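Local coordinates for protein thymidylate synthase ThyX (Streptomyces cacaoi subsp. asoensis, PDB 4P5A) that probably catalyses the flavin-dependent reductive methylation of dUMP to dTMP, drawing the methyl group from methylenetetrahydrofolate and reducing power from NADPH, at residues B[49-58]-B[226-234]; B[97-107]-B[162-173]. One frame throughout, in Å; residues are numbered along the deposited sequence.

Contact 1 of 2, residues B[49-58]-B[226-234]; sequences TRGLIRYLMR and VTHEAFTAF
V226 reaches the first turn of 49-58 near R50, bringing its CG1 to 3.6 Å from R50 CA, close to the arginine's CB. One turn on, I53 divides its two arms between successive turns of helix 226-233. CG2 meets A230 CB at 3.7 Å, while CD1 lies 3.9 Å from V226 CG1 and also touches T227, whose hydroxyl OG1 is bonded to D23. R54 then turns its chain at chi3 and lays its guanidinium against the F234 ring, CZ to CZ 3.8 Å, with the two planes 40° apart. A233 CB comes to the edge of that guanidinium, and R50 NH2 lies over its other face. M57 enters deeper: its CG is 3.5 Å from A230 O and 3.7 Å from F234 CD2, and bends at chi2 and chi3 (the latter 73°) fold the methyl CE in against the backbone of T227 and F231. R58 closes the row with a CH-pi contact, CB sitting over the face of the F234 ring 3.9 Å from its centroid; CD still follows the ring, and only the guanidinium end leads away. Replacing F234, the first residue beyond the helix, with an alanine would probably take the ring from beside R54's guanidinium, remove the aromatic face from R58 and open a gap beside M57 CG. No hydrogen bond crosses the contact. M187 of helix 183-193 touches M57, T227 and F231, extending the apolar layer toward the flavin-binding part of the fold. The whole is an oblique pairing of two helices running in broadly the same direction, their axes 9.4 Å apart and crossing at -40°, with an alanine at the close approach and larger side chains around it.

Contact 2 of 2, residues B[97-107]-B[162-173]; sequences ARYREVGAAFY and REIARLVLPVST. With 5BU (5-bromo-uridine-5'-monophosphate), chain G.
The phosphate-gripping corner of the nucleotide site is built where A97 and R98 lie against R162, E163 and R166, with 5-bromo-UMP bound beside them. R98 grips E163 side-on, NE and NH2 both meeting the single oxygen OE2 at 2.8 Å, nearly in the guanidinium plane. A bend at chi3 (71°) brings the guanidinium round, and its NH1 also reaches the base, 2.7 Å from 5BU O4. E163 is thus a second-shell residue that fixes the rotation of R98, and its OE1 is bound by R113 of the third subunit. R166 faces the phosphate, NH2 donating to 5BU OP2 at 2.8 Å and NH1 to OP1 at 3.1 Å, while its NE is tied back to E163 O. The amide of A97 gives OP1 another bond. Alongside, R162 NE bonds R98 O at 3.1 Å from above the carbonyl plane, and waters join A97 O and R98 O to the helix.

Further on the chemistry turns apolar. V102 meets L169 and T173 tip to tip, tightly at V102 CG1 to T173 CG2, 3.4 Å. T173 OG1, bonded to P170 O, lies at the edge of the F106 ring, and the P170 ring crosses the F106 side chain at about a right angle, CG 3.7 Å from F106 CD2. Y107 N bonds S172 O, closing the single bridge of F106 with T173 after a type I turn from P170. Helix 131-157 runs alongside, Y152 bonding V102 N, F149 touching A104 and Y145 meeting F106 and S172; strand 7-9 pairs with 105-107, and strand 174-181 follows T173.

The two contacts illustrate how one chain can use packing alone at one end, and at the other packing joined to a polar binding site. They share no helix or strand, and their nearest atoms are about 22 Å apart, on opposite sides of the chain's centre. Contact 1 joins two helices in a partly buried patch reaching the surface; no hydrogen bond crosses it, and its arginines meet the other helix through their carbon chains and, at R54, the guanidinium face. Contact 2, likewise partly buried, joins loop, short helix and strand at a subunit boundary, where arginines spend their nitrogens on a carboxylate, a backbone carbonyl and the nucleotide. It is nested within the loop contact 1 closes.

Contact 1 of 2, residues B[49-58]-B[226-234]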
loop_
_atom_site.group_PDB
_atom_site.type_symbol
_atom_site.label_atom_id
_atom_site.label_comp_id
_atom_site.label_asym_id
_atom_site.label_seq_id
_atom_site.Cartn_x
_atom_site.Cartn_y
_atom_site.Cartn_z
ATOM N N THR B 49 22.191 10.421 17.902
ATOM C CA THR B 49 21.272 10.460 16.707
ATOM C C THR B 49 21.908 9.802 15.477
ATOM O O THR B 49 21.258 8.962 14.841
ATOM C CB THR B 49 20.762 11.842 16.393
ATOM O OG1 THR B 49 19.857 12.251 17.435
ATOM C CG2 THR B 49 20.038 11.922 14.976
ATOM N N ARG B 50 23.144 10.185 15.131
ATOM C CA ARG B 50 23.820 9.503 13.999
ATOM C C ARG B 50 24.001 8.025 14.286
ATOM O O ARG B 50 23.841 7.160 13.366
ATOM C CB ARG B 50 25.161 10.140 13.736
ATOM C CG ARG B 50 25.874 9.545 12.624
ATOM C CD ARG B 50 27.212 10.278 12.450
ATOM N NE ARG B 50 28.005 9.745 11.340
ATOM C CZ ARG B 50 28.895 8.724 11.412
ATOM N NH1 ARG B 50 29.125 8.026 12.538
ATOM N NH2 ARG B 50 29.528 8.378 10.319
ATOM N N GLY B 51 24.446 7.705 15.513
ATOM C CA GLY B 51 24.508 6.267 15.907
ATOM C C GLY B 51 23.230 5.448 15.677
ATOM O O GLY B 51 23.282 4.373 15.048
ATOM N N LEU B 52 22.096 5.987 16.107
ATOM C CA LEU B 52 20.865 5.257 16.000
ATOM C C LEU B 52 20.431 5.144 14.502
ATOM O O LEU B 52 20.009 4.067 14.027
ATOM C CB LEU B 52 19.827 6.003 16.780
ATOM C CG LEU B 52 18.479 5.230 17.023
ATOM C CD1 LEU B 52 17.317 6.140 17.159
ATOM C CD2 LEU B 52 18.312 3.741 16.821
ATOM N N ILE B 53 20.591 6.229 13.785
ATOM C CA ILE B 53 20.119 6.254 12.388
ATOM C C ILE B 53 20.968 5.300 11.589
ATOM O O ILE B 53 20.439 4.631 10.733
ATOM C CB ILE B 53 20.121 7.672 11.848
ATOM C CG1 ILE B 53 18.832 8.361 12.465
ATOM C CG2 ILE B 53 20.130 7.778 10.298
ATOM C CD1 ILE B 53 18.702 9.865 12.233
ATOM N N ARG B 54 22.269 5.269 11.840
ATOM C CA ARG B 54 23.143 4.297 11.092
ATOM C C ARG B 54 22.781 2.876 11.409
ATOM O O ARG B 54 22.698 2.069 10.473
ATOM C CB ARG B 54 24.608 4.606 11.320
ATOM C CG ARG B 54 25.059 5.957 10.685
ATOM C CD ARG B 54 26.544 6.270 11.106
ATOM N NE ARG B 54 27.525 5.168 10.861
ATOM C CZ ARG B 54 28.140 4.911 9.691
ATOM N NH1 ARG B 54 29.090 3.925 9.627
ATOM N NH2 ARG B 54 27.871 5.649 8.594
ATOM N N TYR B 55 22.449 2.584 12.644
ATOM C CA TYR B 55 22.011 1.284 13.059
ATOM C C TYR B 55 20.702 0.923 12.348
ATOM O O TYR B 55 20.558 -0.176 11.757
ATOM C CB TYR B 55 21.813 1.218 14.577
ATOM C CG TYR B 55 21.053 -0.031 14.996
ATOM C CD1 TYR B 55 21.676 -1.303 15.037
ATOM C CD2 TYR B 55 19.710 0.053 15.324
ATOM C CE1 TYR B 55 20.902 -2.474 15.410
ATOM C CE2 TYR B 55 18.943 -1.069 15.683
ATOM C CZ TYR B 55 19.531 -2.329 15.719
ATOM O OH TYR B 55 18.706 -3.404 16.074
ATOM N N LEU B 56 19.745 1.854 12.336
ATOM C CA LEU B 56 18.502 1.465 11.639
ATOM C C LEU B 56 18.740 1.261 10.178
ATOM O O LEU B 56 18.058 0.403 9.575
ATOM C CB LEU B 56 17.422 2.599 11.748
ATOM C CG LEU B 56 17.056 2.934 13.203
ATOM C CD1 LEU B 56 16.361 4.278 13.301
ATOM C CD2 LEU B 56 16.219 1.833 13.880
ATOM N N MET B 57 19.621 2.050 9.555
ATOM C CA MET B 57 19.814 2.017 8.085
ATOM C C MET B 57 20.419 0.709 7.777
ATOM O O MET B 57 20.013 0.057 6.793
ATOM C CB MET B 57 20.749 3.175 7.646
ATOM C CG MET B 57 20.954 3.563 6.136
ATOM S SD MET B 57 19.412 3.968 5.325
ATOM C CE MET B 57 19.076 5.621 6.116
ATOM N N ARG B 58 21.387 0.251 8.580
ATOM C CA ARG B 58 22.066 -0.990 8.172
ATOM C C ARG B 58 21.310 -2.267 8.529
ATOM O O ARG B 58 21.500 -3.298 7.871
ATOM C CB ARG B 58 23.520 -0.976 8.593
ATOM C CG ARG B 58 23.726 -1.467 9.951
ATOM C CD ARG B 58 25.251 -1.382 10.360
ATOM N NE ARG B 58 25.316 -1.864 11.736
ATOM C CZ ARG B 58 25.387 -1.099 12.833
ATOM N NH1 ARG B 58 25.396 -1.704 14.023
ATOM N NH2 ARG B 58 25.494 0.248 12.755
ATOM N N VAL B 226 21.328 13.873 8.654
ATOM C CA VAL B 226 22.022 12.676 9.156
ATOM C C VAL B 226 21.470 11.446 8.393
ATOM O O VAL B 226 22.228 10.513 8.083
ATOM C CB VAL B 226 21.713 12.539 10.682
ATOM C CG1 VAL B 226 22.266 11.207 11.286
ATOM C CG2 VAL B 226 22.259 13.803 11.445
ATOM N N THR B 227 20.148 11.416 8.226
ATOM C CA THR B 227 19.542 10.335 7.415
ATOM C C THR B 227 20.145 10.293 6.004
ATOM O O THR B 227 20.429 9.180 5.441
ATOM C CB THR B 227 17.974 10.496 7.382
ATOM O OG1 THR B 227 17.526 10.390 8.709
ATOM C CG2 THR B 227 17.365 9.222 6.612
ATOM N N HIS B 228 20.190 11.452 5.344
ATOM C CA HIS B 228 20.720 11.526 4.024
ATOM C C HIS B 228 22.180 11.006 3.980
ATOM O O HIS B 228 22.556 10.193 3.080
ATOM C CB HIS B 228 20.596 12.938 3.520
ATOM C CG HIS B 228 21.226 13.111 2.191
ATOM N ND1 HIS B 228 22.535 13.479 2.090
ATOM C CD2 HIS B 228 20.836 12.743 0.930
ATOM C CE1 HIS B 228 22.868 13.560 0.798
ATOM N NE2 HIS B 228 21.861 13.093 0.071
ATOM N N GLU B 229 23.008 11.399 4.985
ATOM C CA GLU B 229 24.374 10.851 5.014
ATOM C C GLU B 229 24.401 9.370 5.186
ATOM O O GLU B 229 25.193 8.662 4.466
ATOM C CB GLU B 229 25.245 11.462 6.133
ATOM C CG GLU B 229 25.498 12.893 5.834
ATOM C CD GLU B 229 26.425 13.162 4.664
ATOM O OE1 GLU B 229 27.666 12.940 4.873
ATOM O OE2 GLU B 229 25.931 13.655 3.580
ATOM N N ALA B 230 23.575 8.859 6.083
ATOM C CA ALA B 230 23.528 7.385 6.323
ATOM C C ALA B 230 23.021 6.624 5.073
ATOM O O ALA B 230 23.508 5.552 4.754
ATOM C CB ALA B 230 22.563 7.056 7.547
ATOM N N PHE B 231 21.993 7.163 4.390
ATOM C CA PHE B 231 21.474 6.491 3.205
ATOM C C PHE B 231 22.607 6.290 2.200
ATOM O O PHE B 231 22.733 5.230 1.611
ATOM C CB PHE B 231 20.478 7.438 2.585
ATOM C CG PHE B 231 19.856 6.925 1.264
ATOM C CD1 PHE B 231 19.966 7.745 0.102
ATOM C CD2 PHE B 231 19.159 5.670 1.229
ATOM C CE1 PHE B 231 19.387 7.350 -1.157
ATOM C CE2 PHE B 231 18.629 5.273 -0.032
ATOM C CZ PHE B 231 18.725 6.080 -1.182
ATOM N N THR B 232 23.405 7.333 1.977
ATOM C CA THR B 232 24.494 7.173 0.991
ATOM C C THR B 232 25.610 6.289 1.509
ATOM O O THR B 232 26.109 5.429 0.748
ATOM C CB THR B 232 24.980 8.545 0.510
ATOM O OG1 THR B 232 23.987 9.046 -0.398
ATOM C CG2 THR B 232 26.258 8.443 -0.373
ATOM N N ALA B 233 25.875 6.358 2.780
ATOM C CA ALA B 233 26.964 5.523 3.406
ATOM C C ALA B 233 26.671 4.055 3.263
ATOM O O ALA B 233 27.638 3.223 3.140
ATOM C CB ALA B 233 27.092 5.833 4.854
ATOM N N PHE B 234 25.385 3.691 3.328
ATOM C CA PHE B 234 25.045 2.277 3.222
ATOM C C PHE B 234 24.653 1.737 1.847
ATOM O O PHE B 234 24.057 0.642 1.763
ATOM C CB PHE B 234 24.071 1.910 4.300
ATOM C CG PHE B 234 24.753 1.923 5.696
ATOM C CD1 PHE B 234 25.709 0.893 6.036
ATOM C CD2 PHE B 234 24.576 3.008 6.549
ATOM C CE1 PHE B 234 26.388 0.902 7.274
ATOM C CE2 PHE B 234 25.171 3.023 7.812
ATOM C CZ PHE B 234 26.122 2.001 8.183
#

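Contact 2 of 2, residues B[97-107]-B[162-173]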
loop_
_atom_site.group_PDB
_atom_site.type_symbol
_atom_site.label_atom_id
_atom_site.label_comp_id
_atom_site.label_asym_id
_atom_site.label_seq_id
_atom_site.Cartn_x
_atom_site.Cartn_y
_atom_site.Cartn_z
ATOM N N ALA B 97 -6.155 17.600 -17.708
ATOM C CA ALA B 97 -6.537 18.028 -19.071
ATOM C C ALA B 97 -7.979 17.783 -19.386
ATOM O O ALA B 97 -8.507 18.386 -20.345
ATOM C CB ALA B 97 -5.606 17.343 -20.117
ATOM N N ARG B 98 -8.670 16.871 -18.660
ATOM C CA ARG B 98 -10.135 16.813 -18.809
ATOM C C ARG B 98 -10.741 18.088 -18.276
ATOM O O ARG B 98 -11.761 18.540 -18.810
ATOM C CB ARG B 98 -10.693 15.646 -17.947
ATOM C CG ARG B 98 -10.153 14.260 -18.424
ATOM C CD ARG B 98 -10.875 13.229 -17.573
ATOM N NE ARG B 98 -12.320 13.130 -17.974
ATOM C CZ ARG B 98 -13.311 12.728 -17.172
ATOM N NH1 ARG B 98 -13.064 12.418 -15.864
ATOM N NH2 ARG B 98 -14.571 12.645 -17.669
ATOM N N TYR B 99 -10.125 18.677 -17.235
ATOM C CA TYR B 99 -10.723 19.778 -16.473
ATOM C C TYR B 99 -10.352 21.148 -17.078
ATOM O O TYR B 99 -11.181 22.029 -17.146
ATOM C CB TYR B 99 -10.267 19.751 -15.030
ATOM C CG TYR B 99 -10.974 20.740 -14.130
ATOM C CD1 TYR B 99 -12.191 20.411 -13.509
ATOM C CD2 TYR B 99 -10.414 22.015 -13.864
ATOM C CE1 TYR B 99 -12.839 21.386 -12.616
ATOM C CE2 TYR B 99 -11.071 22.950 -13.014
ATOM C CZ TYR B 99 -12.261 22.627 -12.428
ATOM O OH TYR B 99 -12.885 23.557 -11.584
ATOM N N ARG B 100 -9.138 21.297 -17.559
ATOM C CA ARG B 100 -8.700 22.626 -17.955
ATOM C C ARG B 100 -7.905 22.508 -19.249
ATOM O O ARG B 100 -7.227 21.495 -19.462
ATOM C CB ARG B 100 -7.797 23.212 -16.882
ATOM C CG ARG B 100 -7.491 24.755 -17.152
ATOM C CD ARG B 100 -7.081 25.552 -15.888
ATOM N NE ARG B 100 -5.651 25.385 -15.563
ATOM C CZ ARG B 100 -4.658 26.224 -15.920
ATOM N NH1 ARG B 100 -4.916 27.336 -16.619
ATOM N NH2 ARG B 100 -3.391 25.956 -15.572
ATOM N N GLU B 101 -7.988 23.556 -20.098
ATOM C CA GLU B 101 -7.187 23.572 -21.330
ATOM C C GLU B 101 -5.704 23.534 -21.016
ATOM O O GLU B 101 -5.235 24.131 -20.043
ATOM C CB GLU B 101 -7.501 24.848 -22.080
ATOM C CG GLU B 101 -6.701 25.076 -23.326
ATOM C CD GLU B 101 -7.249 26.304 -24.149
ATOM O OE1 GLU B 101 -6.452 26.833 -24.984
ATOM O OE2 GLU B 101 -8.471 26.676 -23.973
ATOM N N VAL B 102 -4.952 22.814 -21.861
ATOM C CA VAL B 102 -3.570 22.584 -21.582
ATOM C C VAL B 102 -2.801 23.758 -22.202
ATOM O O VAL B 102 -3.142 24.213 -23.336
ATOM C CB VAL B 102 -3.109 21.255 -22.300
ATOM C CG1 VAL B 102 -1.534 21.014 -22.135
ATOM C CG2 VAL B 102 -3.962 20.032 -21.736
ATOM N N GLY B 103 -1.761 24.183 -21.496
ATOM C CA GLY B 103 -0.824 25.231 -21.977
ATOM C C GLY B 103 0.104 24.724 -23.046
ATOM O O GLY B 103 0.337 23.492 -23.203
ATOM N N ALA B 104 0.735 25.657 -23.749
ATOM C CA ALA B 104 1.507 25.230 -24.894
ATOM C C ALA B 104 2.976 25.103 -24.529
ATOM O O ALA B 104 3.818 25.644 -25.192
ATOM C CB ALA B 104 1.325 26.226 -26.086
ATOM N N ALA B 105 3.289 24.340 -23.477
ATOM C CA ALA B 105 4.697 24.180 -23.083
ATOM C C ALA B 105 5.045 22.758 -23.260
ATOM O O ALA B 105 4.281 21.849 -22.780
ATOM C CB ALA B 105 4.937 24.621 -21.684
ATOM N N PHE B 106 6.176 22.504 -23.919
ATOM C CA PHE B 106 6.541 21.129 -24.373
ATOM C C PHE B 106 8.005 20.946 -24.073
ATOM O O PHE B 106 8.828 21.888 -24.234
ATOM C CB PHE B 106 6.284 20.890 -25.906
ATOM C CG PHE B 106 4.904 21.106 -26.287
ATOM C CD1 PHE B 106 4.497 22.328 -26.756
ATOM C CD2 PHE B 106 3.944 20.101 -26.032
ATOM C CE1 PHE B 106 3.183 22.597 -27.032
ATOM C CE2 PHE B 106 2.550 20.350 -26.318
ATOM C CZ PHE B 106 2.194 21.588 -26.848
ATOM N N TYR B 107 8.390 19.739 -23.629
ATOM C CA TYR B 107 9.760 19.492 -23.282
ATOM C C TYR B 107 10.635 19.056 -24.503
ATOM O O TYR B 107 10.244 18.194 -25.309
ATOM C CB TYR B 107 9.836 18.323 -22.208
ATOM C CG TYR B 107 11.242 17.875 -21.861
ATOM C CD1 TYR B 107 11.806 16.725 -22.471
ATOM C CD2 TYR B 107 12.037 18.609 -20.950
ATOM C CE1 TYR B 107 13.099 16.329 -22.191
ATOM C CE2 TYR B 107 13.352 18.209 -20.648
ATOM C CZ TYR B 107 13.871 17.103 -21.267
ATOM O OH TYR B 107 15.160 16.661 -20.987
ATOM N N ARG B 162 -12.678 19.160 -24.067
ATOM C CA ARG B 162 -11.232 19.118 -23.812
ATOM C C ARG B 162 -10.622 17.755 -23.507
ATOM O O ARG B 162 -9.521 17.512 -23.991
ATOM C CB ARG B 162 -10.792 20.294 -22.948
ATOM C CG ARG B 162 -11.344 20.266 -21.753
ATOM C CD ARG B 162 -11.189 21.643 -21.020
ATOM N NE ARG B 162 -12.222 21.415 -20.011
ATOM C CZ ARG B 162 -13.338 22.134 -19.906
ATOM N NH1 ARG B 162 -14.264 21.797 -19.021
ATOM N NH2 ARG B 162 -13.505 23.201 -20.691
ATOM N N GLU B 163 -11.411 16.815 -22.960
ATOM C CA GLU B 163 -10.878 15.430 -22.694
ATOM C C GLU B 163 -10.618 14.631 -23.999
ATOM O O GLU B 163 -9.823 13.654 -24.024
ATOM C CB GLU B 163 -11.829 14.673 -21.726
ATOM C CG GLU B 163 -13.167 14.287 -22.420
ATOM C CD GLU B 163 -13.989 13.280 -21.608
ATOM O OE1 GLU B 163 -14.862 12.607 -22.226
ATOM O OE2 GLU B 163 -13.784 13.169 -20.338
ATOM N N ILE B 164 -11.245 15.046 -25.123
ATOM C CA ILE B 164 -11.028 14.381 -26.359
ATOM C C ILE B 164 -10.033 15.193 -27.168
ATOM O O ILE B 164 -9.181 14.580 -27.841
ATOM C CB ILE B 164 -12.368 14.232 -27.152
ATOM C CG1 ILE B 164 -13.264 13.173 -26.518
ATOM C CG2 ILE B 164 -12.131 14.047 -28.669
ATOM C CD1 ILE B 164 -12.724 11.738 -26.725
ATOM N N ALA B 165 -10.094 16.512 -27.133
ATOM C CA ALA B 165 -9.112 17.303 -27.903
ATOM C C ALA B 165 -7.681 16.995 -27.515
ATOM O O ALA B 165 -6.765 17.012 -28.395
ATOM C CB ALA B 165 -9.360 18.791 -27.781
ATOM N N ARG B 166 -7.445 16.727 -26.218
ATOM C CA ARG B 166 -6.062 16.450 -25.787
ATOM C C ARG B 166 -5.486 15.180 -26.295
ATOM O O ARG B 166 -4.274 14.961 -26.054
ATOM C CB ARG B 166 -5.888 16.514 -24.297
ATOM C CG ARG B 166 -6.814 15.630 -23.446
ATOM C CD ARG B 166 -6.453 14.140 -23.580
ATOM N NE ARG B 166 -7.240 13.423 -22.551
ATOM C CZ ARG B 166 -6.888 13.269 -21.243
ATOM N NH1 ARG B 166 -5.721 13.718 -20.793
ATOM N NH2 ARG B 166 -7.769 12.699 -20.444
ATOM N N LEU B 167 -6.295 14.342 -26.964
ATOM C CA LEU B 167 -5.748 13.166 -27.619
ATOM C C LEU B 167 -4.557 13.431 -28.536
ATOM O O LEU B 167 -3.728 12.547 -28.735
ATOM C CB LEU B 167 -6.832 12.430 -28.365
ATOM C CG LEU B 167 -7.513 11.283 -27.613
ATOM C CD1 LEU B 167 -7.943 11.774 -26.243
ATOM C CD2 LEU B 167 -8.770 10.955 -28.507
ATOM N N VAL B 168 -4.506 14.625 -29.154
ATOM C CA VAL B 168 -3.445 14.899 -30.121
ATOM C C VAL B 168 -2.140 15.402 -29.490
ATOM O O VAL B 168 -1.115 15.536 -30.206
ATOM C CB VAL B 168 -3.952 15.939 -31.179
ATOM C CG1 VAL B 168 -5.140 15.266 -31.953
ATOM C CG2 VAL B 168 -4.258 17.263 -30.513
ATOM N N LEU B 169 -2.141 15.667 -28.173
ATOM C CA LEU B 169 -0.936 16.294 -27.514
ATOM C C LEU B 169 0.080 15.222 -27.147
ATOM O O LEU B 169 -0.310 14.086 -26.754
ATOM C CB LEU B 169 -1.297 17.140 -26.252
ATOM C CG LEU B 169 -2.291 18.289 -26.543
ATOM C CD1 LEU B 169 -2.647 18.938 -25.296
ATOM C CD2 LEU B 169 -1.616 19.315 -27.392
ATOM N N PRO B 170 1.384 15.546 -27.268
ATOM C CA PRO B 170 2.426 14.585 -27.150
ATOM C C PRO B 170 2.745 14.319 -25.677
ATOM O O PRO B 170 2.380 15.120 -24.763
ATOM C CB PRO B 170 3.625 15.307 -27.776
ATOM C CG PRO B 170 3.382 16.750 -27.557
ATOM C CD PRO B 170 1.878 16.852 -27.718
ATOM N N VAL B 171 3.468 13.246 -25.440
ATOM C CA VAL B 171 3.855 12.889 -24.064
ATOM C C VAL B 171 4.908 13.826 -23.499
ATOM O O VAL B 171 5.260 13.758 -22.277
ATOM C CB VAL B 171 4.319 11.431 -23.968
ATOM C CG1 VAL B 171 3.170 10.400 -24.299
ATOM C CG2 VAL B 171 5.547 11.210 -24.841
ATOM N N SER B 172 5.421 14.751 -24.324
ATOM C CA SER B 172 6.323 15.777 -23.875
ATOM C C SER B 172 5.655 17.010 -23.295
ATOM O O SER B 172 6.327 17.932 -22.837
ATOM C CB SER B 172 7.191 16.212 -25.075
ATOM O OG SER B 172 6.266 16.791 -26.041
ATOM N N THR B 173 4.319 17.056 -23.371
ATOM C CA THR B 173 3.554 18.169 -22.848
ATOM C C THR B 173 3.832 18.306 -21.313
ATOM O O THR B 173 3.818 17.305 -20.635
ATOM C CB THR B 173 2.023 17.854 -22.995
ATOM O OG1 THR B 173 1.752 17.699 -24.406
ATOM C CG2 THR B 173 1.212 19.073 -22.515
HETATM P P 5BU G . -6.204 13.949 -17.227
HETATM O OP1 5BU G . -5.141 14.739 -17.878
HETATM O OP2 5BU G . -6.625 12.715 -17.900
HETATM O OP3 5BU G . -7.269 14.729 -16.605
HETATM O "O5'" 5BU G . -5.488 13.304 -15.939
HETATM C "C5'" 5BU G . -4.605 14.126 -15.160
HETATM C "C4'" 5BU G . -4.040 13.226 -14.026
HETATM O "O4'" 5BU G . -5.160 12.985 -13.031
HETATM C "C3'" 5BU G . -3.553 11.844 -14.379
HETATM O "O3'" 5BU G . -2.554 11.424 -13.349
HETATM C "C2'" 5BU G . -4.807 11.015 -14.257
HETATM O "O2'" 5BU G . -4.439 9.703 -14.002
HETATM C "C1'" 5BU G . -5.561 11.602 -13.088
HETATM N N1 5BU G . -7.039 11.593 -13.455
HETATM C C2 5BU G . -7.683 10.364 -13.552
HETATM O O2 5BU G . -7.013 9.365 -13.219
HETATM N N3 5BU G . -9.005 10.315 -13.910
HETATM C C4 5BU G . -9.778 11.456 -14.172
HETATM O O4 5BU G . -10.923 11.307 -14.610
HETATM C C5 5BU G . -9.111 12.649 -14.053
HETATM C C6 5BU G . -7.791 12.754 -13.699
HETATM BR BR 5BU G . -10.074 14.286 -14.227
HETATM O O HOH W 1 -7.725 19.373 -22.748
HETATM O O HOH W 2 -13.605 17.469 -20.748
HETATM O O HOH W 3 -14.188 19.388 -17.512
#